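Local coordinates for protein cellulose hydrolase (Bacillus licheniformis, PDB 4YZT) that hydrolyses beta-1,4-glucosidic linkages of cellulose as a tri-modular endoglucanase of glycoside hydrolase family 5, and binds cellotetraose, at residues Lys283-Asp288 with Asp358-Gly363; Lys324-Gln329 with Asn336-Pro341; Ala244-Met249 with His287-Arg292. All blocks are in the same frame, centred on the assembly; numbering follows the deposited sequence.

Interaction 1. Residues Lys283-Asp288 with Asp358-Gly363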
loop_
_atom_site.group_PDB
_atom_site.type_symbol
_atom_site.label_atom_id
_atom_site.label_comp_id
_atom_site.label_asym_id
_atom_site.label_seq_id
_atom_site.Cartn_x
_atom_site.Cartn_y
_atom_site.Cartn_z
ATOM N N LYS A 283 3.047 -9.853 -4.510
ATOM C CA LYS A 283 2.759 -8.424 -4.579
ATOM C C LYS A 283 2.253 -8.008 -5.964
ATOM O O LYS A 283 1.291 -7.245 -6.082
ATOM C CB LYS A 283 3.999 -7.614 -4.209
ATOM C CG LYS A 283 3.729 -6.122 -4.061
ATOM C CD LYS A 283 4.996 -5.311 -4.335
ATOM C CE LYS A 283 6.063 -5.506 -3.283
ATOM N NZ LYS A 283 7.354 -4.851 -3.722
ATOM N N TRP A 284 2.901 -8.521 -7.010
ATOM C CA TRP A 284 2.506 -8.183 -8.376
ATOM C C TRP A 284 1.116 -8.736 -8.679
ATOM O O TRP A 284 0.247 -8.023 -9.189
ATOM C CB TRP A 284 3.536 -8.710 -9.385
ATOM C CG TRP A 284 4.898 -8.057 -9.250
ATOM C CD1 TRP A 284 5.228 -7.013 -8.437
ATOM C CD2 TRP A 284 6.100 -8.418 -9.950
ATOM N NE1 TRP A 284 6.558 -6.697 -8.589
ATOM C CE2 TRP A 284 7.120 -7.549 -9.504
ATOM C CE3 TRP A 284 6.414 -9.389 -10.910
ATOM C CZ2 TRP A 284 8.434 -7.619 -9.990
ATOM C CZ3 TRP A 284 7.733 -9.464 -11.389
ATOM C CH2 TRP A 284 8.719 -8.588 -10.924
ATOM N N LEU A 285 0.905 -10.007 -8.347
ATOM C CA LEU A 285 -0.402 -10.649 -8.522
ATOM C C LEU A 285 -1.530 -9.938 -7.749
ATOM O O LEU A 285 -2.642 -9.790 -8.252
ATOM C CB LEU A 285 -0.321 -12.116 -8.092
ATOM C CG LEU A 285 -1.579 -12.964 -8.319
ATOM C CD1 LEU A 285 -1.904 -13.029 -9.821
ATOM C CD2 LEU A 285 -1.388 -14.355 -7.759
ATOM N N TYR A 286 -1.248 -9.536 -6.519
ATOM C CA TYR A 286 -2.228 -8.828 -5.700
ATOM C C TYR A 286 -2.639 -7.509 -6.361
ATOM O O TYR A 286 -3.833 -7.206 -6.507
ATOM C CB TYR A 286 -1.667 -8.578 -4.294
ATOM C CG TYR A 286 -2.657 -7.925 -3.353
ATOM C CD1 TYR A 286 -2.761 -6.542 -3.272
ATOM C CD2 TYR A 286 -3.509 -8.693 -2.560
ATOM C CE1 TYR A 286 -3.677 -5.942 -2.423
ATOM C CE2 TYR A 286 -4.409 -8.093 -1.708
ATOM C CZ TYR A 286 -4.497 -6.728 -1.652
ATOM O OH TYR A 286 -5.406 -6.128 -0.805
ATOM N N HIS A 287 -1.655 -6.723 -6.783
ATOM C CA HIS A 287 -1.978 -5.424 -7.359
ATOM C C HIS A 287 -2.711 -5.569 -8.695
ATOM O O HIS A 287 -3.718 -4.894 -8.927
ATOM C CB HIS A 287 -0.716 -4.579 -7.511
ATOM C CG HIS A 287 -0.256 -3.958 -6.227
ATOM N ND1 HIS A 287 0.477 -4.648 -5.286
ATOM C CD2 HIS A 287 -0.436 -2.711 -5.722
ATOM C CE1 HIS A 287 0.736 -3.855 -4.260
ATOM N NE2 HIS A 287 0.191 -2.674 -4.497
ATOM N N ASP A 288 -2.242 -6.457 -9.567
ATOM C CA ASP A 288 -2.914 -6.648 -10.847
ATOM C C ASP A 288 -4.346 -7.132 -10.656
ATOM O O ASP A 288 -5.264 -6.660 -11.323
ATOM C CB ASP A 288 -2.165 -7.646 -11.734
ATOM C CG ASP A 288 -2.877 -7.881 -13.051
ATOM O OD1 ASP A 288 -2.823 -6.993 -13.935
ATOM O OD2 ASP A 288 -3.514 -8.945 -13.201
ATOM N N ASP A 358 6.595 -20.273 -15.341
ATOM C CA ASP A 358 5.197 -20.295 -15.744
ATOM C C ASP A 358 4.655 -18.878 -15.890
ATOM O O ASP A 358 4.977 -17.994 -15.099
ATOM C CB ASP A 358 4.354 -21.079 -14.735
ATOM C CG ASP A 358 4.722 -22.554 -14.687
ATOM O OD1 ASP A 358 4.852 -23.180 -15.764
ATOM O OD2 ASP A 358 4.875 -23.088 -13.568
ATOM N N ILE A 359 3.823 -18.662 -16.902
ATOM C CA ILE A 359 3.255 -17.336 -17.143
ATOM C C ILE A 359 1.726 -17.356 -17.119
ATOM O O ILE A 359 1.098 -18.064 -17.907
ATOM C CB ILE A 359 3.725 -16.766 -18.500
ATOM C CG1 ILE A 359 5.240 -16.920 -18.666
ATOM C CG2 ILE A 359 3.308 -15.306 -18.646
ATOM C CD1 ILE A 359 5.742 -16.398 -19.994
ATOM N N GLN A 360 1.136 -16.596 -16.200
ATOM C CA GLN A 360 -0.290 -16.283 -16.253
ATOM C C GLN A 360 -0.473 -15.143 -17.255
ATOM O O GLN A 360 -0.316 -13.967 -16.912
ATOM C CB GLN A 360 -0.823 -15.913 -14.860
ATOM C CG GLN A 360 -2.277 -15.462 -14.811
ATOM C CD GLN A 360 -2.758 -15.182 -13.396
ATOM O OE1 GLN A 360 -2.255 -15.762 -12.430
ATOM N NE2 GLN A 360 -3.725 -14.289 -13.264
ATOM N N LEU A 361 -0.785 -15.510 -18.497
ATOM C CA LEU A 361 -0.790 -14.570 -19.615
ATOM C C LEU A 361 -1.865 -13.498 -19.486
ATOM O O LEU A 361 -1.645 -12.354 -19.873
ATOM C CB LEU A 361 -0.967 -15.326 -20.929
ATOM C CG LEU A 361 0.242 -16.148 -21.364
ATOM C CD1 LEU A 361 -0.116 -17.033 -22.549
ATOM C CD2 LEU A 361 1.406 -15.232 -21.717
ATOM N N ASN A 362 -3.015 -13.870 -18.929
ATOM C CA ASN A 362 -4.158 -12.960 -18.815
ATOM C C ASN A 362 -4.507 -12.333 -20.170
ATOM O O ASN A 362 -4.761 -11.137 -20.260
ATOM C CB ASN A 362 -3.892 -11.865 -17.772
ATOM C CG ASN A 362 -3.875 -12.399 -16.339
ATOM O OD1 ASN A 362 -4.624 -13.310 -15.991
ATOM N ND2 ASN A 362 -3.021 -11.815 -15.498
ATOM N N GLY A 363 -4.491 -13.151 -21.219
ATOM C CA GLY A 363 -4.827 -12.697 -22.561
ATOM C C GLY A 363 -3.672 -12.156 -23.393
ATOM O O GLY A 363 -3.831 -11.884 -24.584
#
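Leu285 and Gln360 bring their backbones no nearer than 9.6 Å (CA to CA), so helix 283-288 and segment 358-363 meet through side chains alone. The helical segment belongs to helix 280-296 of the (beta/alpha)8 TIM barrel, whereas 358-360 ends strand 355-360 in the sheet of the X2 module; the contact therefore joins two modules. Leu285 supplies the apolar half: its CD1 lies 3.8 Å from Gln360 OE1 and slightly farther from NE2, a van der Waals contact between a methyl and an amide end, the two side chains crossing at about a right angle. Glutamine suits this exposed strand end because its long chain, with CG opposite the backbone N (chi1 175°) and extended beyond it, spans the distance between the backbones while keeping a polar end. One turn on, Asp288 and Asn362 approach from opposite directions with carboxylate and amide planes only 17° apart. Asp288 OD2 stays 3.7 Å from Asn362 ND2, too long for a hydrogen bond, and both groups are committed elsewhere: Asp288 pairs with Arg292 through OD2 and with Asn336 ND2 through OD1, and Asn362 ND2 donates to Asn336 O. Asn336 thus links the two indirectly. Asn362 itself has left-handed helical backbone angles, which asparagine tolerates better than most residues. On the barrel side, a bond from His287 ND1 to Lys283 O restrains the imidazole's rotation. On the X2 side, the Gln360 amide is steadied by its own segment: NE2 donates to Asn362 OD1 at 3.0 Å, nearly straight at 165° and in the carbonyl plane, on a lone pair.

Interaction 2. Residues Lys324-Gln329 with Asn336-Pro341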
loop_
_atom_site.group_PDB
_atom_site.type_symbol
_atom_site.label_atom_id
_atom_site.label_comp_id
_atom_site.label_asym_id
_atom_site.label_seq_id
_atom_site.Cartn_x
_atom_site.Cartn_y
_atom_site.Cartn_z
ATOM N N LYS A 324 4.552 -0.778 -10.106
ATOM C CA LYS A 324 4.047 0.514 -10.565
ATOM C C LYS A 324 3.476 0.419 -11.982
ATOM O O LYS A 324 2.388 0.927 -12.260
ATOM C CB LYS A 324 5.146 1.585 -10.536
ATOM C CG LYS A 324 4.677 2.978 -11.027
ATOM C CD LYS A 324 5.072 3.275 -12.475
ATOM C CE LYS A 324 6.559 3.517 -12.615
ATOM N NZ LYS A 324 6.931 3.990 -13.987
ATOM N N GLU A 325 4.213 -0.225 -12.880
ATOM C CA GLU A 325 3.750 -0.342 -14.255
ATOM C C GLU A 325 2.482 -1.190 -14.331
ATOM O O GLU A 325 1.595 -0.912 -15.145
ATOM C CB GLU A 325 4.836 -0.933 -15.162
ATOM C CG GLU A 325 6.118 -0.103 -15.274
ATOM C CD GLU A 325 5.922 1.298 -15.850
ATOM O OE1 GLU A 325 4.826 1.618 -16.368
ATOM O OE2 GLU A 325 6.897 2.082 -15.802
ATOM N N ILE A 326 2.393 -2.207 -13.477
ATOM C CA ILE A 326 1.196 -3.023 -13.391
ATOM C C ILE A 326 -0.015 -2.159 -13.023
ATOM O O ILE A 326 -1.068 -2.278 -13.640
ATOM C CB ILE A 326 1.372 -4.167 -12.374
ATOM C CG1 ILE A 326 2.179 -5.296 -13.017
ATOM C CG2 ILE A 326 0.027 -4.700 -11.907
ATOM C CD1 ILE A 326 2.648 -6.366 -12.033
ATOM N N VAL A 327 0.140 -1.276 -12.039
ATOM C CA VAL A 327 -0.974 -0.419 -11.614
ATOM C C VAL A 327 -1.406 0.539 -12.730
ATOM O O VAL A 327 -2.593 0.717 -12.982
ATOM C CB VAL A 327 -0.596 0.386 -10.342
ATOM C CG1 VAL A 327 -1.586 1.525 -10.082
ATOM C CG2 VAL A 327 -0.523 -0.548 -9.128
ATOM N N ILE A 328 -0.430 1.131 -13.405
ATOM C CA ILE A 328 -0.671 2.026 -14.533
ATOM C C ILE A 328 -1.461 1.360 -15.671
ATOM O O ILE A 328 -2.409 1.939 -16.212
ATOM C CB ILE A 328 0.675 2.555 -15.074
ATOM C CG1 ILE A 328 1.322 3.444 -14.011
ATOM C CG2 ILE A 328 0.497 3.297 -16.407
ATOM C CD1 ILE A 328 0.424 4.564 -13.534
ATOM N N GLN A 329 -1.067 0.144 -16.029
ATOM C CA GLN A 329 -1.739 -0.584 -17.107
ATOM C C GLN A 329 -3.107 -1.112 -16.651
ATOM O O GLN A 329 -4.128 -0.902 -17.313
ATOM C CB GLN A 329 -0.849 -1.729 -17.593
ATOM C CG GLN A 329 0.445 -1.246 -18.243
ATOM C CD GLN A 329 0.185 -0.465 -19.513
ATOM O OE1 GLN A 329 -0.684 -0.825 -20.305
ATOM N NE2 GLN A 329 0.943 0.614 -19.718
ATOM N N ASN A 336 -2.228 -7.525 -17.245
ATOM C CA ASN A 336 -0.792 -7.768 -17.220
ATOM C C ASN A 336 -0.483 -9.244 -17.031
ATOM O O ASN A 336 -1.086 -9.908 -16.179
ATOM C CB ASN A 336 -0.133 -6.974 -16.088
ATOM C CG ASN A 336 -0.464 -5.503 -16.142
ATOM O OD1 ASN A 336 0.107 -4.756 -16.941
ATOM N ND2 ASN A 336 -1.387 -5.070 -15.283
ATOM N N ALA A 337 0.469 -9.748 -17.810
ATOM C CA ALA A 337 0.954 -11.104 -17.617
ATOM C C ALA A 337 1.773 -11.170 -16.317
ATOM O O ALA A 337 2.464 -10.213 -15.953
ATOM C CB ALA A 337 1.780 -11.548 -18.820
ATOM N N ILE A 338 1.676 -12.294 -15.612
ATOM C CA ILE A 338 2.404 -12.479 -14.364
ATOM C C ILE A 338 3.250 -13.758 -14.446
ATOM O O ILE A 338 2.720 -14.842 -14.732
ATOM C CB ILE A 338 1.439 -12.564 -13.149
ATOM C CG1 ILE A 338 0.488 -11.358 -13.111
ATOM C CG2 ILE A 338 2.228 -12.667 -11.857
ATOM C CD1 ILE A 338 1.171 -10.020 -12.803
ATOM N N ILE A 339 4.564 -13.627 -14.240
ATOM C CA ILE A 339 5.461 -14.785 -14.236
ATOM C C ILE A 339 5.672 -15.373 -12.834
ATOM O O ILE A 339 5.576 -14.661 -11.826
ATOM C CB ILE A 339 6.857 -14.440 -14.829
ATOM C CG1 ILE A 339 7.613 -13.470 -13.917
ATOM C CG2 ILE A 339 6.722 -13.898 -16.248
ATOM C CD1 ILE A 339 9.060 -13.230 -14.341
ATOM N N LYS A 340 5.953 -16.677 -12.788
ATOM C CA LYS A 340 6.303 -17.381 -11.549
ATOM C C LYS A 340 7.388 -18.412 -11.853
ATOM O O LYS A 340 7.166 -19.331 -12.644
ATOM C CB LYS A 340 5.075 -18.065 -10.940
ATOM C CG LYS A 340 5.209 -18.418 -9.468
ATOM C CD LYS A 340 3.896 -18.946 -8.892
ATOM C CE LYS A 340 4.023 -19.215 -7.392
ATOM N NZ LYS A 340 2.816 -19.895 -6.849
ATOM N N PRO A 341 8.564 -18.283 -11.217
ATOM C CA PRO A 341 8.885 -17.325 -10.159
ATOM C C PRO A 341 9.325 -15.973 -10.694
ATOM O O PRO A 341 9.765 -15.880 -11.837
ATOM C CB PRO A 341 10.044 -18.011 -9.419
ATOM C CG PRO A 341 10.768 -18.745 -10.506
ATOM C CD PRO A 341 9.700 -19.183 -11.504
#
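Asn336 ND2 is gripped by two oxygens of the barrel module: the carbonyl O of Ile326, by a weak bond (3.3 Å, N-H...O angle 131°), and the carboxylate of Asp288, its stronger partner. The other amide atom, OD1, accepts from Ala422 N, so both ends of this buried amide are satisfied. Asparagine suits the place because one short, flat group can donate and accept at once. Aliphatic carbons press on the amide as well: Ile326 CG2 lies 3.7 Å from ND2, while Gln329 CB comes within 3.2 Å of OD1. With Gln329 bent at chi2 (-65°), its own amide leads away from Asn336, leaving the aliphatic stem to make the contact; the two amide planes stand almost perpendicular, 87° apart. Farther along, Ile326 extends CD1 to CD1 of Ile338 at 4.0 Å, the branched chains crossing at about a right angle. Trp284 and Gln424 also pack on Ile326, placing this methyl contact between helix 280-296 and the X2 sheet. The residue just ahead of strand 338-347 is thus tied mainly to helix 280-296 and weakly to helix 321-330, beside a small apolar patch; such directional bonds probably define the orientation more closely than methyl packing alone.

Interaction 3. Residues Ala244-Met249 with His287-Arg292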
loop_
_atom_site.group_PDB
_atom_site.type_symbol
_atom_site.label_atom_id
_atom_site.label_comp_id
_atom_site.label_asym_id
_atom_site.label_seq_id
_atom_site.Cartn_x
_atom_site.Cartn_y
_atom_site.Cartn_z
ATOM N N ALA A 244 -9.132 -19.479 -3.717
ATOM C CA ALA A 244 -10.068 -18.931 -2.736
ATOM C C ALA A 244 -9.787 -17.464 -2.453
ATOM O O ALA A 244 -10.719 -16.674 -2.321
ATOM C CB ALA A 244 -10.017 -19.731 -1.438
ATOM N N GLU A 245 -8.511 -17.092 -2.351
ATOM C CA GLU A 245 -8.163 -15.698 -2.047
ATOM C C GLU A 245 -8.583 -14.744 -3.148
ATOM O O GLU A 245 -9.050 -13.633 -2.883
ATOM C CB GLU A 245 -6.663 -15.556 -1.765
ATOM C CG GLU A 245 -6.319 -15.904 -0.305
ATOM C CD GLU A 245 -4.831 -16.138 -0.071
ATOM O OE1 GLU A 245 -4.080 -16.272 -1.068
ATOM O OE2 GLU A 245 -4.426 -16.199 1.116
ATOM N N ILE A 246 -8.422 -15.187 -4.390
ATOM C CA ILE A 246 -8.812 -14.375 -5.534
ATOM C C ILE A 246 -10.339 -14.249 -5.632
ATOM O O ILE A 246 -10.879 -13.178 -5.961
ATOM C CB ILE A 246 -8.256 -14.981 -6.823
ATOM C CG1 ILE A 246 -6.723 -14.903 -6.808
ATOM C CG2 ILE A 246 -8.850 -14.289 -8.052
ATOM C CD1 ILE A 246 -6.067 -15.927 -7.722
ATOM N N SER A 247 -11.026 -15.356 -5.372
ATOM C CA SER A 247 -12.490 -15.369 -5.341
ATOM C C SER A 247 -13.025 -14.440 -4.247
ATOM O O SER A 247 -13.981 -13.698 -4.466
ATOM C CB SER A 247 -12.998 -16.796 -5.115
ATOM O OG SER A 247 -14.404 -16.814 -4.991
ATOM N N GLU A 248 -12.395 -14.489 -3.072
ATOM C CA GLU A 248 -12.826 -13.704 -1.917
ATOM C C GLU A 248 -12.627 -12.205 -2.120
ATOM O O GLU A 248 -13.461 -11.396 -1.684
ATOM C CB GLU A 248 -12.091 -14.181 -0.665
ATOM C CG GLU A 248 -12.646 -15.509 -0.158
ATOM C CD GLU A 248 -11.681 -16.288 0.723
ATOM O OE1 GLU A 248 -10.602 -15.759 1.075
ATOM O OE2 GLU A 248 -12.020 -17.441 1.063
ATOM N N MET A 249 -11.541 -11.838 -2.801
ATOM C CA MET A 249 -11.311 -10.446 -3.148
ATOM C C MET A 249 -12.460 -9.922 -4.022
ATOM O O MET A 249 -13.000 -8.842 -3.757
ATOM C CB MET A 249 -9.969 -10.278 -3.858
ATOM C CG MET A 249 -9.723 -8.856 -4.340
ATOM S SD MET A 249 -8.130 -8.707 -5.177
ATOM C CE MET A 249 -7.085 -8.298 -3.788
ATOM N N HIS A 287 -1.655 -6.723 -6.783
ATOM C CA HIS A 287 -1.978 -5.424 -7.359
ATOM C C HIS A 287 -2.711 -5.569 -8.695
ATOM O O HIS A 287 -3.718 -4.894 -8.927
ATOM C CB HIS A 287 -0.716 -4.579 -7.511
ATOM C CG HIS A 287 -0.256 -3.958 -6.227
ATOM N ND1 HIS A 287 0.477 -4.648 -5.286
ATOM C CD2 HIS A 287 -0.436 -2.711 -5.722
ATOM C CE1 HIS A 287 0.736 -3.855 -4.260
ATOM N NE2 HIS A 287 0.191 -2.674 -4.497
ATOM N N ASP A 288 -2.242 -6.457 -9.567
ATOM C CA ASP A 288 -2.914 -6.648 -10.847
ATOM C C ASP A 288 -4.346 -7.132 -10.656
ATOM O O ASP A 288 -5.264 -6.660 -11.323
ATOM C CB ASP A 288 -2.165 -7.646 -11.734
ATOM C CG ASP A 288 -2.877 -7.881 -13.051
ATOM O OD1 ASP A 288 -2.823 -6.993 -13.935
ATOM O OD2 ASP A 288 -3.514 -8.945 -13.201
ATOM N N THR A 289 -4.529 -8.069 -9.731
ATOM C CA THR A 289 -5.844 -8.652 -9.509
ATOM C C THR A 289 -6.794 -7.611 -8.940
ATOM O O THR A 289 -7.909 -7.449 -9.447
ATOM C CB THR A 289 -5.781 -9.861 -8.554
ATOM O OG1 THR A 289 -4.896 -10.850 -9.099
ATOM C CG2 THR A 289 -7.161 -10.477 -8.362
ATOM N N PHE A 290 -6.360 -6.902 -7.898
ATOM C CA PHE A 290 -7.241 -5.908 -7.300
ATOM C C PHE A 290 -7.555 -4.751 -8.244
ATOM O O PHE A 290 -8.708 -4.333 -8.347
ATOM C CB PHE A 290 -6.674 -5.334 -6.003
ATOM C CG PHE A 290 -7.620 -4.382 -5.345
ATOM C CD1 PHE A 290 -8.750 -4.862 -4.697
ATOM C CD2 PHE A 290 -7.417 -3.008 -5.415
ATOM C CE1 PHE A 290 -9.657 -3.995 -4.121
ATOM C CE2 PHE A 290 -8.317 -2.131 -4.832
ATOM C CZ PHE A 290 -9.434 -2.623 -4.187
ATOM N N VAL A 291 -6.550 -4.218 -8.926
ATOM C CA VAL A 291 -6.821 -3.064 -9.778
ATOM C C VAL A 291 -7.718 -3.462 -10.957
ATOM O O VAL A 291 -8.605 -2.696 -11.343
ATOM C CB VAL A 291 -5.515 -2.407 -10.273
ATOM C CG1 VAL A 291 -5.824 -1.234 -11.237
ATOM C CG2 VAL A 291 -4.729 -1.907 -9.077
ATOM N N ARG A 292 -7.510 -4.658 -11.510
ATOM C CA ARG A 292 -8.374 -5.124 -12.598
ATOM C C ARG A 292 -9.808 -5.310 -12.113
ATOM O O ARG A 292 -10.744 -5.029 -12.844
ATOM C CB ARG A 292 -7.852 -6.429 -13.222
ATOM C CG ARG A 292 -6.607 -6.232 -14.089
ATOM C CD ARG A 292 -6.432 -7.311 -15.154
ATOM N NE ARG A 292 -5.971 -8.594 -14.625
ATOM C CZ ARG A 292 -6.769 -9.619 -14.332
ATOM N NH1 ARG A 292 -8.079 -9.511 -14.504
ATOM N NH2 ARG A 292 -6.256 -10.752 -13.860
#
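Thr289 is the first residue of 287-292 to meet Ala244-Met249, on neighbouring outer helices of the (beta/alpha)8 barrel; the axes of the two segments approach to 10.7 Å at a crossing angle of -27°. Its two branches divide the work. OG1 turns back to Leu285 O in its own helix, so the hydroxyl is satisfied internally, and CG2, set opposite the backbone N, faces helix 243-261. There the methyl lies 3.8 Å from Met249 SD and touches Ile246 CG2 more loosely, at 4.2 Å. Phe290 follows, with the sulfur lodged against its backbone, SD to CA 3.6 Å, and at the edge of its ring: SD is 5.2 Å from the ring centroid, 89° off the normal, an in-plane Met-aromatic contact. The aromatic side chain continues inward to meet Tyr224 and Tyr272 of the barrel strands, and the Phe290 side chain lies about 12 Å from a bound glucose unit. Methionine fits opposite it because its unbranched chain runs straight out to the sulfur and then bends at chi3 (-90°), laying Met249 CE 3.7 Å from Phe290 CB.

In the fold
Helix 280-296 ties the three contacts together: interactions 1 and 3 both use it and share His287 and Asp288, and interaction 2 reaches it through Asn336. Their centres lie close, 6 Å between interactions 1 and 2, 10 Å between 1 and 3, and 13 Å between 2 and 3. Along the chain, segment 244-249 comes first, then helix 280-296, helix 321-330 and finally the adjacent X2 strands 338-347 and 355-360, so interaction 2 is formed within the stretch that interaction 1 spans. Interaction 3 is internal to the barrel's helical layer, while interactions 1 and 2 carry that layer onto the X2 sheet, seating the accessory module against the catalytic barrel.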